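Local coordinates for protein TRAP dicarboxylate transporter-DctP subunit (Desulfovibrio salexigens, PDB 4N6D) that probably captures a small organic solute, likely a carboxylate, in the periplasm and delivers it to the membrane components of a TRAP transporter, at residues Gly91-Leu95 with Ala96-Gly100; Ser105-Phe108 with Glu109-Leu112; Ile152-Lys155 with Val156-Asn160; Leu206-Ser209 with Phe210-Lys214. All coordinates share one frame; numbering follows the deposited sequence.

Interaction 1. Residues Gly91-Leu95 with Ala96-Gly100. With EDO (1,2-ethanediol), chain E.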
ATOM      1  N   GLY A  91       4.206 -12.533  -9.972  1.00  6.48           N
ATOM      2  CA  GLY A  91       3.054 -11.649 -10.019  1.00  6.68           C
ATOM      3  C   GLY A  91       2.974 -10.747  -8.799  1.00  6.46           C
ATOM      4  O   GLY A  91       3.599 -11.022  -7.770  1.00  6.83           O
ATOM      5  N   CYS A  92       2.202  -9.673  -8.949  1.00  6.82           N
ATOM      6  CA  CYS A  92       1.979  -8.649  -7.914  1.00  5.88           C
ATOM      7  C   CYS A  92       0.570  -8.746  -7.351  1.00  8.02           C
ATOM      8  O   CYS A  92      -0.433  -8.657  -8.093  1.00  9.13           O
ATOM      9  CB  CYS A  92       2.178  -7.271  -8.513  1.00 10.67           C
ATOM     10  SG  CYS A  92       1.978  -5.922  -7.294  1.00  9.72           S
ATOM     11  N   VAL A  93       0.497  -8.917  -6.037  1.00  7.63           N
ATOM     12  CA  VAL A  93      -0.773  -9.075  -5.351  1.00  6.55           C
ATOM     13  C   VAL A  93      -1.044  -7.915  -4.399  1.00  7.78           C
ATOM     14  O   VAL A  93      -0.220  -7.598  -3.555  1.00  8.84           O
ATOM     15  CB  VAL A  93      -0.812 -10.388  -4.572  1.00  8.49           C
ATOM     16  CG1 VAL A  93      -2.132 -10.530  -3.814  1.00 10.49           C
ATOM     17  CG2 VAL A  93      -0.586 -11.587  -5.512  1.00 12.66           C
ATOM     18  N   SER A  94      -2.217  -7.300  -4.532  1.00  8.91           N
ATOM     19  CA  SER A  94      -2.715  -6.336  -3.557  1.00  8.10           C
ATOM     20  C   SER A  94      -3.509  -7.120  -2.525  1.00  6.77           C
ATOM     21  O   SER A  94      -4.587  -7.614  -2.816  1.00  8.28           O
ATOM     22  CB  SER A  94      -3.610  -5.302  -4.239  1.00 10.13           C
ATOM     23  OG  SER A  94      -4.137  -4.380  -3.290  1.00 11.27           O
ATOM     24  N   LEU A  95      -2.979  -7.257  -1.315  1.00  8.72           N
ATOM     25  CA  LEU A  95      -3.575  -8.195  -0.369  1.00  9.14           C
ATOM     26  C   LEU A  95      -5.028  -7.868  -0.022  1.00  9.84           C
ATOM     27  O   LEU A  95      -5.823  -8.773   0.206  1.00  8.39           O
ATOM     28  CB  LEU A  95      -2.755  -8.291   0.921  1.00  7.93           C
ATOM     29  CG  LEU A  95      -1.248  -8.502   0.776  1.00  6.19           C
ATOM     30  CD1 LEU A  95      -0.630  -8.693   2.182  1.00 10.44           C
ATOM     31  CD2 LEU A  95      -0.903  -9.705  -0.106  1.00  7.77           C
ATOM     32  N   ALA A  96      -5.344  -6.585   0.051  1.00  7.71           N
ATOM     33  CA  ALA A  96      -6.667  -6.124   0.447  1.00  8.75           C
ATOM     34  C   ALA A  96      -7.766  -6.603  -0.491  1.00  8.61           C
ATOM     35  O   ALA A  96      -8.930  -6.639  -0.101  1.00 11.13           O
ATOM     36  CB  ALA A  96      -6.701  -4.588   0.533  1.00 11.13           C
ATOM     37  N   TYR A  97      -7.412  -6.936  -1.736  1.00  9.36           N
ATOM     38  CA  TYR A  97      -8.394  -7.398  -2.712  1.00 11.45           C
ATOM     39  C   TYR A  97      -8.832  -8.845  -2.476  1.00  9.95           C
ATOM     40  O   TYR A  97      -9.770  -9.325  -3.124  1.00 11.70           O
ATOM     41  CB  TYR A  97      -7.827  -7.256  -4.134  1.00 10.54           C
ATOM     42  CG  TYR A  97      -8.826  -7.526  -5.252  1.00 12.76           C
ATOM     43  CD1 TYR A  97     -10.007  -6.806  -5.333  1.00 21.38           C
ATOM     44  CD2 TYR A  97      -8.590  -8.496  -6.209  1.00  9.96           C
ATOM     45  CE1 TYR A  97     -10.925  -7.049  -6.334  1.00 19.03           C
ATOM     46  CE2 TYR A  97      -9.510  -8.738  -7.231  1.00 15.08           C
ATOM     47  CZ  TYR A  97     -10.671  -8.005  -7.284  1.00 20.46           C
ATOM     48  OH  TYR A  97     -11.609  -8.236  -8.282  1.00 23.67           O
ATOM     49  N   HIS A  98      -8.170  -9.543  -1.545  1.00  7.12           N
ATOM     50  CA  HIS A  98      -8.424 -10.963  -1.289  1.00  8.25           C
ATOM     51  C   HIS A  98      -8.685 -11.230   0.184  1.00  9.81           C
ATOM     52  O   HIS A  98      -7.909 -11.888   0.839  1.00  8.21           O
ATOM     53  CB  HIS A  98      -7.212 -11.788  -1.717  1.00  7.35           C
ATOM     54  CG  HIS A  98      -6.734 -11.456  -3.086  1.00  6.91           C
ATOM     55  ND1 HIS A  98      -7.320 -11.971  -4.228  1.00 11.69           N
ATOM     56  CD2 HIS A  98      -5.771 -10.608  -3.508  1.00  9.78           C
ATOM     57  CE1 HIS A  98      -6.710 -11.474  -5.287  1.00 12.36           C
ATOM     58  NE2 HIS A  98      -5.769 -10.640  -4.879  1.00 14.37           N
ATOM     59  N   PRO A  99      -9.793 -10.705   0.714  1.00  7.91           N
ATOM     60  CA  PRO A  99     -10.088 -10.930   2.138  1.00  8.05           C
ATOM     61  C   PRO A  99     -10.200 -12.389   2.503  1.00 11.36           C
ATOM     62  O   PRO A  99     -10.886 -13.160   1.821  1.00 12.21           O
ATOM     63  CB  PRO A  99     -11.429 -10.228   2.366  1.00 15.16           C
ATOM     64  CG  PRO A  99     -11.896  -9.754   1.052  1.00 15.26           C
ATOM     65  CD  PRO A  99     -10.891 -10.042  -0.005  1.00 10.46           C
ATOM     66  N   GLY A 100      -9.506 -12.752   3.572  1.00  8.93           N
ATOM     67  CA  GLY A 100      -9.504 -14.113   4.063  1.00 10.94           C
ATOM     68  C   GLY A 100      -8.299 -14.906   3.602  1.00 14.12           C
ATOM     69  O   GLY A 100      -7.972 -15.916   4.206  1.00 14.47           O
TER
HETATM   70  C1  EDO E 404      -4.611  -8.352  -7.398  1.00 21.55           C
HETATM   71  O1  EDO E 404      -4.396  -8.396  -5.989  1.00 15.66           O
HETATM   72  C2  EDO E 404      -3.768  -9.481  -7.954  1.00 18.59           C
HETATM   73  O2  EDO E 404      -4.047 -10.638  -7.147  1.00 21.99           O
HETATM   74  O   HOH W   1      -3.644  -4.218  -0.481  1.00  7.55           O
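His98 holds CG anti to its carbonyl carbon (chi1 -49°) and Val93 holds CG1 anti to its backbone N (chi1 178°), settings that bring imidazole and methyl together. CG1 of Val93 lies 3.7 Å from CD2 of His98, oblique to the ring, and the two side chains cross at about a right angle. Tyr97 CB sits over one face of the same ring, offset toward its rim. The chain bends here through a short 3-10 turn at the end of strand 90-94, which belongs to the mixed five-stranded sheet of this two-lobed solute-binding fold. Tyr97 N donates to Ser94 O at 3.1 Å, and His98 N follows with Leu95 O at 3.0 Å; both donors stand well above the carbonyl planes. An ethanediol molecule, probably from the crystallisation liquor, bridges strand and ring. Its O1 accepts from Ser94 N at 2.8 Å and also bonds His98 NE2, while its O2 lies 2.8 Å from that same NE2, so two hydroxyls grip one ring nitrogen. Water 1 joins Ser94 OG (2.9 Å) to Ala96 N (3.0 Å), accepting from the latter. Leu80 of helix 79-85 touches Val93 and His98, and backbone bonds from Val93 to Ala236 tie the strand to neighbour 234-240.

Interaction 2. Residues Ser105-Phe108 with Glu109-Leu112; sequences SSVF and ELPL
Glu109 N donates to Ser106 O at 2.9 Å and Leu110 N to Val107 O at 3.1 Å, two successive i+3 to i bonds, each with an N-H...O angle of 163°, that define a 3-10 turn. The Glu109 side chain folds back alongside the turn. Its CG is anti to the carbonyl carbon (chi1 -58°) and the chain runs extended beyond, which lays OE2 3.3 Å from Ser106 CB. The Ser106 hydroxyl is engaged by Phe102 O and Trp311 NE1 instead. Water 2 closes the polar side by donating both to Glu109 OE1 (2.9 Å) and to Ser106 O, giving that carbonyl a second donor besides Glu109 N. A second water likewise bridges Phe108 O and Leu110 O just past the turn. The apolar side centres on Val107: its CG2 meets Leu110 CD1 at 4.0 Å and Leu112 CD1 at 3.9 Å, crossing each leucine at about a right angle. Leu112 CD1 also packs against Val107 O, at 3.4 Å. Trp311 of helix 294-317 covers Val107 and Leu110, Leu326 of helix 322-337 covers Val107 and Leu112, and Phe108 packs on Leu124 and Leu127 of helix 117-131, its ring meeting Phe114 with planes at about 45°.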
ATOM      1  N   SER A 105      -0.825 -11.112   7.103  1.00  6.27           N
ATOM      2  CA  SER A 105      -0.280  -9.917   6.462  1.00  7.77           C
ATOM      3  C   SER A 105      -1.307  -8.821   6.266  1.00  7.78           C
ATOM      4  O   SER A 105      -0.942  -7.649   6.158  1.00  8.52           O
ATOM      5  CB  SER A 105       0.383 -10.249   5.124  1.00  8.10           C
ATOM      6  OG  SER A 105       1.435 -11.208   5.303  1.00 12.30           O
ATOM      7  N   SER A 106      -2.584  -9.192   6.207  1.00  7.30           N
ATOM      8  CA  SER A 106      -3.674  -8.215   6.114  1.00  7.07           C
ATOM      9  C   SER A 106      -3.714  -7.221   7.293  1.00  8.11           C
ATOM     10  O   SER A 106      -4.438  -6.230   7.254  1.00  9.27           O
ATOM     11  CB  SER A 106      -5.015  -8.927   5.987  1.00  9.13           C
ATOM     12  OG  SER A 106      -5.288  -9.741   7.109  1.00  8.77           O
ATOM     13  N   VAL A 107      -2.948  -7.498   8.346  1.00  6.96           N
ATOM     14  CA  VAL A 107      -2.882  -6.562   9.468  1.00  7.23           C
ATOM     15  C   VAL A 107      -2.472  -5.204   8.933  1.00  7.85           C
ATOM     16  O   VAL A 107      -2.901  -4.138   9.451  1.00  8.82           O
ATOM     17  CB  VAL A 107      -1.908  -7.053  10.567  1.00  7.47           C
ATOM     18  CG1 VAL A 107      -0.473  -7.021  10.085  1.00  6.24           C
ATOM     19  CG2 VAL A 107      -2.077  -6.231  11.838  1.00 10.24           C
ATOM     20  N   PHE A 108      -1.675  -5.202   7.860  1.00  7.97           N
ATOM     21  CA  PHE A 108      -1.178  -3.936   7.313  1.00  8.59           C
ATOM     22  C   PHE A 108      -2.211  -3.136   6.529  1.00  7.57           C
ATOM     23  O   PHE A 108      -1.895  -2.045   6.033  1.00  9.74           O
ATOM     24  CB  PHE A 108       0.088  -4.121   6.476  1.00  8.71           C
ATOM     25  CG  PHE A 108       1.328  -4.026   7.286  1.00  6.42           C
ATOM     26  CD1 PHE A 108       1.926  -2.800   7.485  1.00 13.88           C
ATOM     27  CD2 PHE A 108       1.854  -5.136   7.914  1.00  7.65           C
ATOM     28  CE1 PHE A 108       3.055  -2.679   8.263  1.00 13.45           C
ATOM     29  CE2 PHE A 108       3.014  -5.004   8.707  1.00  9.07           C
ATOM     30  CZ  PHE A 108       3.577  -3.763   8.882  1.00 12.58           C
ATOM     31  N   GLU A 109      -3.437  -3.644   6.427  1.00  6.65           N
ATOM     32  CA  GLU A 109      -4.563  -2.873   5.865  1.00  6.37           C
ATOM     33  C   GLU A 109      -5.232  -1.948   6.897  1.00  8.38           C
ATOM     34  O   GLU A 109      -5.967  -1.062   6.538  1.00  9.28           O
ATOM     35  CB  GLU A 109      -5.615  -3.825   5.301  1.00  9.17           C
ATOM     36  CG  GLU A 109      -5.070  -4.735   4.227  1.00  9.49           C
ATOM     37  CD  GLU A 109      -5.904  -5.989   4.018  1.00 14.35           C
ATOM     38  OE1 GLU A 109      -7.068  -6.020   4.456  1.00 16.00           O
ATOM     39  OE2 GLU A 109      -5.377  -6.945   3.418  1.00 11.88           O
ATOM     40  N   LEU A 110      -4.949  -2.170   8.171  1.00  6.98           N
ATOM     41  CA  LEU A 110      -5.648  -1.506   9.248  1.00  7.93           C
ATOM     42  C   LEU A 110      -5.036  -0.132   9.515  1.00  8.14           C
ATOM     43  O   LEU A 110      -3.891   0.123   9.170  1.00  7.30           O
ATOM     44  CB  LEU A 110      -5.507  -2.331  10.541  1.00  7.26           C
ATOM     45  CG  LEU A 110      -6.131  -3.712  10.469  1.00 10.68           C
ATOM     46  CD1 LEU A 110      -5.744  -4.540  11.704  1.00  7.71           C
ATOM     47  CD2 LEU A 110      -7.639  -3.605  10.315  1.00 11.53           C
ATOM     48  N   PRO A 111      -5.795   0.735  10.175  1.00  8.60           N
ATOM     49  CA  PRO A 111      -5.246   2.023  10.624  1.00  9.56           C
ATOM     50  C   PRO A 111      -4.316   1.821  11.809  1.00 11.36           C
ATOM     51  O   PRO A 111      -4.786   1.697  12.945  1.00 14.14           O
ATOM     52  CB  PRO A 111      -6.488   2.818  11.009  1.00 13.19           C
ATOM     53  CG  PRO A 111      -7.530   1.770  11.327  1.00 18.24           C
ATOM     54  CD  PRO A 111      -7.241   0.612  10.423  1.00 12.03           C
ATOM     55  N   LEU A 112      -3.015   1.806  11.545  1.00  7.29           N
ATOM     56  CA  LEU A 112      -2.029   1.441  12.543  1.00  8.03           C
ATOM     57  C   LEU A 112      -1.004   2.533  12.755  1.00 10.54           C
ATOM     58  O   LEU A 112      -0.013   2.315  13.433  1.00 10.60           O
ATOM     59  CB  LEU A 112      -1.340   0.131  12.179  1.00 12.91           C
ATOM     60  CG  LEU A 112      -2.262  -1.100  12.180  1.00 12.51           C
ATOM     61  CD1 LEU A 112      -1.474  -2.344  11.924  1.00 17.57           C
ATOM     62  CD2 LEU A 112      -3.028  -1.247  13.490  1.00 14.74           C
TER
HETATM   63  O   HOH W   2      -7.447  -6.191   7.309  1.00 18.33           O
HETATM   64  O   HOH W   3      -2.220   0.361   7.203  1.00 10.65           O

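Interaction 3. Residues Ile152-Lys155 with Val156-Asn160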
ATOM      1  N   ILE A 152      -7.276  12.587   3.245  1.00  8.99           N
ATOM      2  CA  ILE A 152      -8.539  13.160   2.805  1.00  9.60           C
ATOM      3  C   ILE A 152      -8.257  14.427   2.022  1.00 15.24           C
ATOM      4  O   ILE A 152      -7.679  15.369   2.556  1.00 15.37           O
ATOM      5  CB  ILE A 152      -9.434  13.456   4.017  1.00 12.49           C
ATOM      6  CG1 ILE A 152      -9.746  12.148   4.741  1.00 16.36           C
ATOM      7  CG2 ILE A 152     -10.742  14.137   3.586  1.00 15.18           C
ATOM      8  CD1 ILE A 152     -10.510  12.302   6.041  1.00 21.54           C
ATOM      9  N   MET A 153      -8.661  14.432   0.751  1.00 10.62           N
ATOM     10  CA  MET A 153      -8.415  15.533  -0.157  1.00 10.84           C
ATOM     11  C   MET A 153      -9.769  16.089  -0.585  1.00 11.92           C
ATOM     12  O   MET A 153     -10.607  15.357  -1.131  1.00 12.55           O
ATOM     13  CB  MET A 153      -7.654  15.030  -1.370  1.00 12.15           C
ATOM     14  CG  MET A 153      -6.244  14.536  -1.043  1.00 11.36           C
ATOM     15  SD  MET A 153      -5.570  13.508  -2.358  1.00 13.89           S
ATOM     16  CE  MET A 153      -6.335  11.945  -1.931  1.00 15.90           C
ATOM     17  N   THR A 154      -9.986  17.377  -0.352  1.00 11.92           N
ATOM     18  CA  THR A 154     -11.329  17.942  -0.451  1.00 12.69           C
ATOM     19  C   THR A 154     -11.402  19.334  -1.080  1.00 15.35           C
ATOM     20  O   THR A 154     -10.405  20.052  -1.162  1.00 13.11           O
ATOM     21  CB  THR A 154     -11.976  18.059   0.953  1.00 14.91           C
ATOM     22  OG1 THR A 154     -11.101  18.792   1.819  1.00 16.12           O
ATOM     23  CG2 THR A 154     -12.264  16.685   1.550  1.00 14.94           C
ATOM     24  N   LYS A 155     -12.601  19.690  -1.530  1.00 14.21           N
ATOM     25  CA  LYS A 155     -12.871  20.995  -2.132  1.00 15.01           C
ATOM     26  C   LYS A 155     -12.867  22.104  -1.111  1.00 14.93           C
ATOM     27  O   LYS A 155     -12.448  23.218  -1.402  1.00 16.60           O
ATOM     28  CB  LYS A 155     -14.234  20.984  -2.837  1.00 22.35           C
ATOM     29  CG  LYS A 155     -14.330  19.986  -3.964  1.00 21.19           C
ATOM     30  CD  LYS A 155     -15.691  20.018  -4.655  1.00 23.98           C
ATOM     31  CE  LYS A 155     -16.042  21.394  -5.142  1.00 24.50           C
ATOM     32  NZ  LYS A 155     -17.399  21.361  -5.779  1.00 27.04           N
ATOM     33  N   VAL A 156     -13.388  21.794   0.066  1.00 14.62           N
ATOM     34  CA  VAL A 156     -13.483  22.729   1.176  1.00 16.43           C
ATOM     35  C   VAL A 156     -12.655  22.157   2.337  1.00 16.80           C
ATOM     36  O   VAL A 156     -12.580  20.941   2.523  1.00 17.11           O
ATOM     37  CB  VAL A 156     -14.963  22.925   1.589  1.00 22.68           C
ATOM     38  CG1 VAL A 156     -15.095  23.652   2.924  1.00 31.13           C
ATOM     39  CG2 VAL A 156     -15.724  23.653   0.505  1.00 21.63           C
ATOM     40  N   PRO A 157     -12.001  23.022   3.114  1.00 15.34           N
ATOM     41  CA  PRO A 157     -11.081  22.472   4.125  1.00 14.29           C
ATOM     42  C   PRO A 157     -11.762  21.594   5.176  1.00 17.42           C
ATOM     43  O   PRO A 157     -12.821  21.957   5.689  1.00 16.16           O
ATOM     44  CB  PRO A 157     -10.520  23.718   4.826  1.00 17.48           C
ATOM     45  CG  PRO A 157     -10.896  24.876   3.983  1.00 18.44           C
ATOM     46  CD  PRO A 157     -12.025  24.492   3.110  1.00 18.18           C
ATOM     47  N   VAL A 158     -11.161  20.449   5.463  1.00 14.99           N
ATOM     48  CA  VAL A 158     -11.543  19.636   6.615  1.00 11.35           C
ATOM     49  C   VAL A 158     -10.497  19.900   7.696  1.00 10.87           C
ATOM     50  O   VAL A 158      -9.390  19.366   7.637  1.00 14.95           O
ATOM     51  CB  VAL A 158     -11.633  18.145   6.261  1.00 12.47           C
ATOM     52  CG1 VAL A 158     -11.857  17.322   7.494  1.00 14.15           C
ATOM     53  CG2 VAL A 158     -12.761  17.926   5.262  1.00 15.07           C
ATOM     54  N   ARG A 159     -10.841  20.741   8.664  1.00 13.78           N
ATOM     55  CA  ARG A 159      -9.894  21.103   9.716  1.00 13.51           C
ATOM     56  C   ARG A 159     -10.176  20.382  11.020  1.00 16.57           C
ATOM     57  O   ARG A 159      -9.316  20.326  11.906  1.00 15.16           O
ATOM     58  CB  ARG A 159      -9.920  22.608   9.932  1.00 13.34           C
ATOM     59  CG  ARG A 159      -9.677  23.381   8.651  1.00 16.13           C
ATOM     60  CD  ARG A 159      -9.434  24.835   8.924  1.00 17.47           C
ATOM     61  NE  ARG A 159      -9.257  25.550   7.659  1.00 18.69           N
ATOM     62  CZ  ARG A 159      -8.115  25.603   6.979  1.00 15.14           C
ATOM     63  NH1 ARG A 159      -8.070  26.279   5.844  1.00 15.09           N
ATOM     64  NH2 ARG A 159      -7.029  25.011   7.431  1.00 13.82           N
ATOM     65  N   ASN A 160     -11.365  19.803  11.131  1.00 16.72           N
ATOM     66  CA  ASN A 160     -11.730  19.048  12.324  1.00 13.90           C
ATOM     67  C   ASN A 160     -12.801  18.019  12.007  1.00 19.95           C
ATOM     68  O   ASN A 160     -13.274  17.909  10.868  1.00 15.37           O
ATOM     69  CB  ASN A 160     -12.225  19.999  13.412  1.00 16.67           C
ATOM     70  CG  ASN A 160     -13.385  20.854  12.944  1.00 25.98           C
ATOM     71  OD1 ASN A 160     -14.320  20.354  12.316  1.00 15.58           O
ATOM     72  ND2 ASN A 160     -13.320  22.153  13.224  1.00 26.75           N
TER
HETATM   73  O   HOH W   4      -9.179  19.381   3.783  1.00 12.65           O
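Thr154 and Val156 meet through a hydroxyl-to-carbonyl bond, in which Thr154 OG1 donates to Val156 O from above the carbonyl plane. The rotamer makes this possible: OG1 stands between the backbone N and the carbonyl carbon (chi1 54°), within 2.7 Å of Val156 O. The same hydroxyl accepts from water 4 at 2.8 Å, and that water in turn takes the N-H of Val158, also at 2.8 Å. One side chain thus gathers two backbone groups of the bend, one directly and one through solvent; a further bond from OG1 to Tyr224 O is weak. The bend leaves strand 151-154, an inner strand of the mixed four-stranded sheet, where Thr154 pairs with Tyr224 of strand 224-226. The CG2 methyls of Thr154 and Val158 meet at 3.9 Å, and the two side chains cross at about a right angle. Val158 sets that methyl anti to its own carbonyl carbon (chi1 173° for CG1), which also leaves CG2 3.9 Å from Thr154 OG1. Lys155 leads away from the bend and bonds Leu198 O through NZ. Farther along, Val158 O receives the hydroxyl group of Thr226 as partner, and Arg159 NH2 forms a salt bridge with Glu288.

Interaction 4. Residues Leu206-Ser209 with Phe210-Lys214; sequences LFSS and FEVLK
Phe210 O, the carbonyl just past the one through which Ser209 meets Val212, is gripped twice: Leu213 N bonds it at 3.0 Å, and so does Ser277 OG of the long helix 249-285, which also bonds Lys214 N and fastens the turn to that helix. One residue earlier, Ser209 O takes the N-H of Val212 along an almost straight path (N-H...O 173°), although at 3.4 Å the bond is weak. The same oxygen is packed by Val212 CG2, 3.3 Å away, so the carbonyl is approached by both the backbone and the side chain of one residue. The weak Val212 N to Ser209 O bond spans a type I beta turn from Ser209 to Val212, with Phe210 and Glu211 at its corners. The turn links strand 205-208, at one edge of the mixed four-stranded sheet, to the short helix 212-215. Val212 reaches back to the strand with both methyls: CG1 lies 3.9 Å from Ser208 OG, and CG2 is 4.3 Å from Leu206 CD1, a looser apolar contact. Glu211 bends at chi2 (-85°), which turns its carboxylate back to the Ser209 hydroxyl. The modelled distance from Ser209 OG to Glu211 OE1 is 2.3 Å, too short to be taken at face value, so the proximity is credible but the detail of that bond is doubtful. Phe210 itself packs on Asn151 and Glu225, while Val212 touches Met153 of the adjacent strand.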
ATOM      1  N   LEU A 206     -12.004  13.070  -1.894  1.00 13.24           N
ATOM      2  CA  LEU A 206     -11.712  11.652  -1.974  1.00 16.18           C
ATOM      3  C   LEU A 206     -10.713  11.222  -0.920  1.00 14.23           C
ATOM      4  O   LEU A 206      -9.993  12.039  -0.353  1.00 13.09           O
ATOM      5  CB  LEU A 206     -11.248  11.251  -3.379  1.00 23.46           C
ATOM      6  CG  LEU A 206      -9.868  11.672  -3.877  1.00 23.36           C
ATOM      7  CD1 LEU A 206      -9.552  10.909  -5.146  1.00 27.67           C
ATOM      8  CD2 LEU A 206      -9.791  13.144  -4.150  1.00 24.88           C
ATOM      9  N   PHE A 207     -10.708   9.922  -0.656  1.00 12.90           N
ATOM     10  CA  PHE A 207      -9.872   9.325   0.374  1.00 15.48           C
ATOM     11  C   PHE A 207      -8.915   8.409  -0.363  1.00 12.90           C
ATOM     12  O   PHE A 207      -9.305   7.330  -0.869  1.00 13.50           O
ATOM     13  CB  PHE A 207     -10.755   8.530   1.322  1.00 12.57           C
ATOM     14  CG  PHE A 207     -10.259   8.463   2.752  1.00  9.87           C
ATOM     15  CD1 PHE A 207      -8.933   8.689   3.088  1.00 10.93           C
ATOM     16  CD2 PHE A 207     -11.151   8.120   3.753  1.00 10.03           C
ATOM     17  CE1 PHE A 207      -8.513   8.600   4.443  1.00 12.35           C
ATOM     18  CE2 PHE A 207     -10.752   8.028   5.082  1.00 13.24           C
ATOM     19  CZ  PHE A 207      -9.429   8.272   5.425  1.00 12.61           C
ATOM     20  N   SER A 208      -7.673   8.857  -0.491  1.00 12.91           N
ATOM     21  CA  SER A 208      -6.678   8.127  -1.256  1.00 14.18           C
ATOM     22  C   SER A 208      -5.282   8.638  -0.895  1.00 10.32           C
ATOM     23  O   SER A 208      -5.117   9.511  -0.057  1.00 11.05           O
ATOM     24  CB  SER A 208      -6.938   8.327  -2.751  1.00 17.34           C
ATOM     25  OG  SER A 208      -6.236   7.371  -3.523  1.00 28.54           O
ATOM     26  N   SER A 209      -4.253   8.098  -1.523  1.00 12.01           N
ATOM     27  CA  SER A 209      -2.937   8.649  -1.284  1.00 14.99           C
ATOM     28  C   SER A 209      -2.742   9.931  -2.101  1.00 16.08           C
ATOM     29  O   SER A 209      -3.397  10.154  -3.121  1.00 14.04           O
ATOM     30  CB  SER A 209      -1.818   7.635  -1.530  1.00 24.40           C
ATOM     31  OG  SER A 209      -1.900   7.076  -2.805  1.00 24.06           O
ATOM     32  N   PHE A 210      -1.846  10.777  -1.623  1.00 12.33           N
ATOM     33  CA  PHE A 210      -1.644  12.113  -2.183  1.00  9.10           C
ATOM     34  C   PHE A 210      -1.121  12.127  -3.614  1.00 10.90           C
ATOM     35  O   PHE A 210      -1.211  13.162  -4.278  1.00 12.90           O
ATOM     36  CB  PHE A 210      -0.668  12.926  -1.315  1.00  9.74           C
ATOM     37  CG  PHE A 210      -1.247  13.461  -0.017  1.00 10.10           C
ATOM     38  CD1 PHE A 210      -2.576  13.831   0.092  1.00 12.87           C
ATOM     39  CD2 PHE A 210      -0.433  13.617   1.091  1.00 15.08           C
ATOM     40  CE1 PHE A 210      -3.089  14.345   1.292  1.00 10.06           C
ATOM     41  CE2 PHE A 210      -0.925  14.124   2.282  1.00 13.38           C
ATOM     42  CZ  PHE A 210      -2.251  14.502   2.390  1.00 11.25           C
ATOM     43  N   GLU A 211      -0.581  11.020  -4.130  1.00 10.22           N
ATOM     44  CA  GLU A 211      -0.044  11.105  -5.488  1.00 12.68           C
ATOM     45  C   GLU A 211      -1.124  11.455  -6.519  1.00 13.43           C
ATOM     46  O   GLU A 211      -0.809  11.940  -7.605  1.00 13.67           O
ATOM     47  CB  GLU A 211       0.717   9.838  -5.916  1.00 15.83           C
ATOM     48  CG  GLU A 211      -0.120   8.774  -6.499  1.00 24.75           C
ATOM     49  CD  GLU A 211      -0.700   7.919  -5.452  1.00 36.46           C
ATOM     50  OE1 GLU A 211      -0.535   8.290  -4.262  1.00 32.25           O
ATOM     51  OE2 GLU A 211      -1.287   6.876  -5.816  1.00 42.90           O
ATOM     52  N   VAL A 212      -2.390  11.203  -6.197  1.00 15.82           N
ATOM     53  CA  VAL A 212      -3.459  11.449  -7.171  1.00 12.21           C
ATOM     54  C   VAL A 212      -3.644  12.950  -7.430  1.00 12.23           C
ATOM     55  O   VAL A 212      -4.248  13.356  -8.420  1.00 13.05           O
ATOM     56  CB  VAL A 212      -4.808  10.823  -6.726  1.00 17.55           C
ATOM     57  CG1 VAL A 212      -4.671   9.315  -6.553  1.00 24.04           C
ATOM     58  CG2 VAL A 212      -5.301  11.456  -5.445  1.00 15.11           C
ATOM     59  N   LEU A 213      -3.132  13.774  -6.525  1.00 11.65           N
ATOM     60  CA  LEU A 213      -3.259  15.219  -6.677  1.00 11.97           C
ATOM     61  C   LEU A 213      -2.620  15.710  -7.970  1.00 12.58           C
ATOM     62  O   LEU A 213      -3.165  16.597  -8.643  1.00 13.76           O
ATOM     63  CB  LEU A 213      -2.666  15.937  -5.453  1.00 11.26           C
ATOM     64  CG  LEU A 213      -3.576  15.809  -4.223  1.00 10.92           C
ATOM     65  CD1 LEU A 213      -2.841  16.219  -2.960  1.00 11.38           C
ATOM     66  CD2 LEU A 213      -4.898  16.614  -4.401  1.00 11.56           C
ATOM     67  N   LYS A 214      -1.474  15.122  -8.315  1.00 14.63           N
ATOM     68  CA  LYS A 214      -0.802  15.376  -9.581  1.00 13.27           C
ATOM     69  C   LYS A 214      -1.161  14.330 -10.634  1.00 14.65           C
ATOM     70  O   LYS A 214      -1.521  14.679 -11.744  1.00 15.90           O
ATOM     71  CB  LYS A 214       0.718  15.376  -9.417  1.00 15.50           C
ATOM     72  CG  LYS A 214       1.456  15.628 -10.719  1.00 15.16           C
ATOM     73  CD  LYS A 214       2.967  15.659 -10.541  1.00 16.46           C
ATOM     74  CE  LYS A 214       3.660  15.879 -11.890  1.00 26.15           C
ATOM     75  NZ  LYS A 214       5.140  15.858 -11.738  1.00 35.66           N
TER

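How the interactions relate
The four contacts form two touching pairs. Interactions 1 and 2 meet where Glu109 OE2 lies 3.3 Å from Ala96 CA and Ser105 CB 3.5 Å from Leu95 CD1. Interactions 3 and 4 share a sheet: Met153 O and Leu206 N, 2.8 Å apart, probably hydrogen-bond between strands, and Met153 SD packs 3.6 Å from Leu213 CG. Between pairs nothing touches; interactions 1 and 3 lie on opposite sides of the chain's centre, centres about 30 Å apart, whereas interactions 2 and 4 have nearest atoms about 8 Å apart. Helix 79-85, packed on interaction 1 through Leu80, carries Arg81 and Met84, which with Arg138 line sites of the triiodinated phasing compound, not evidence of the solute pocket.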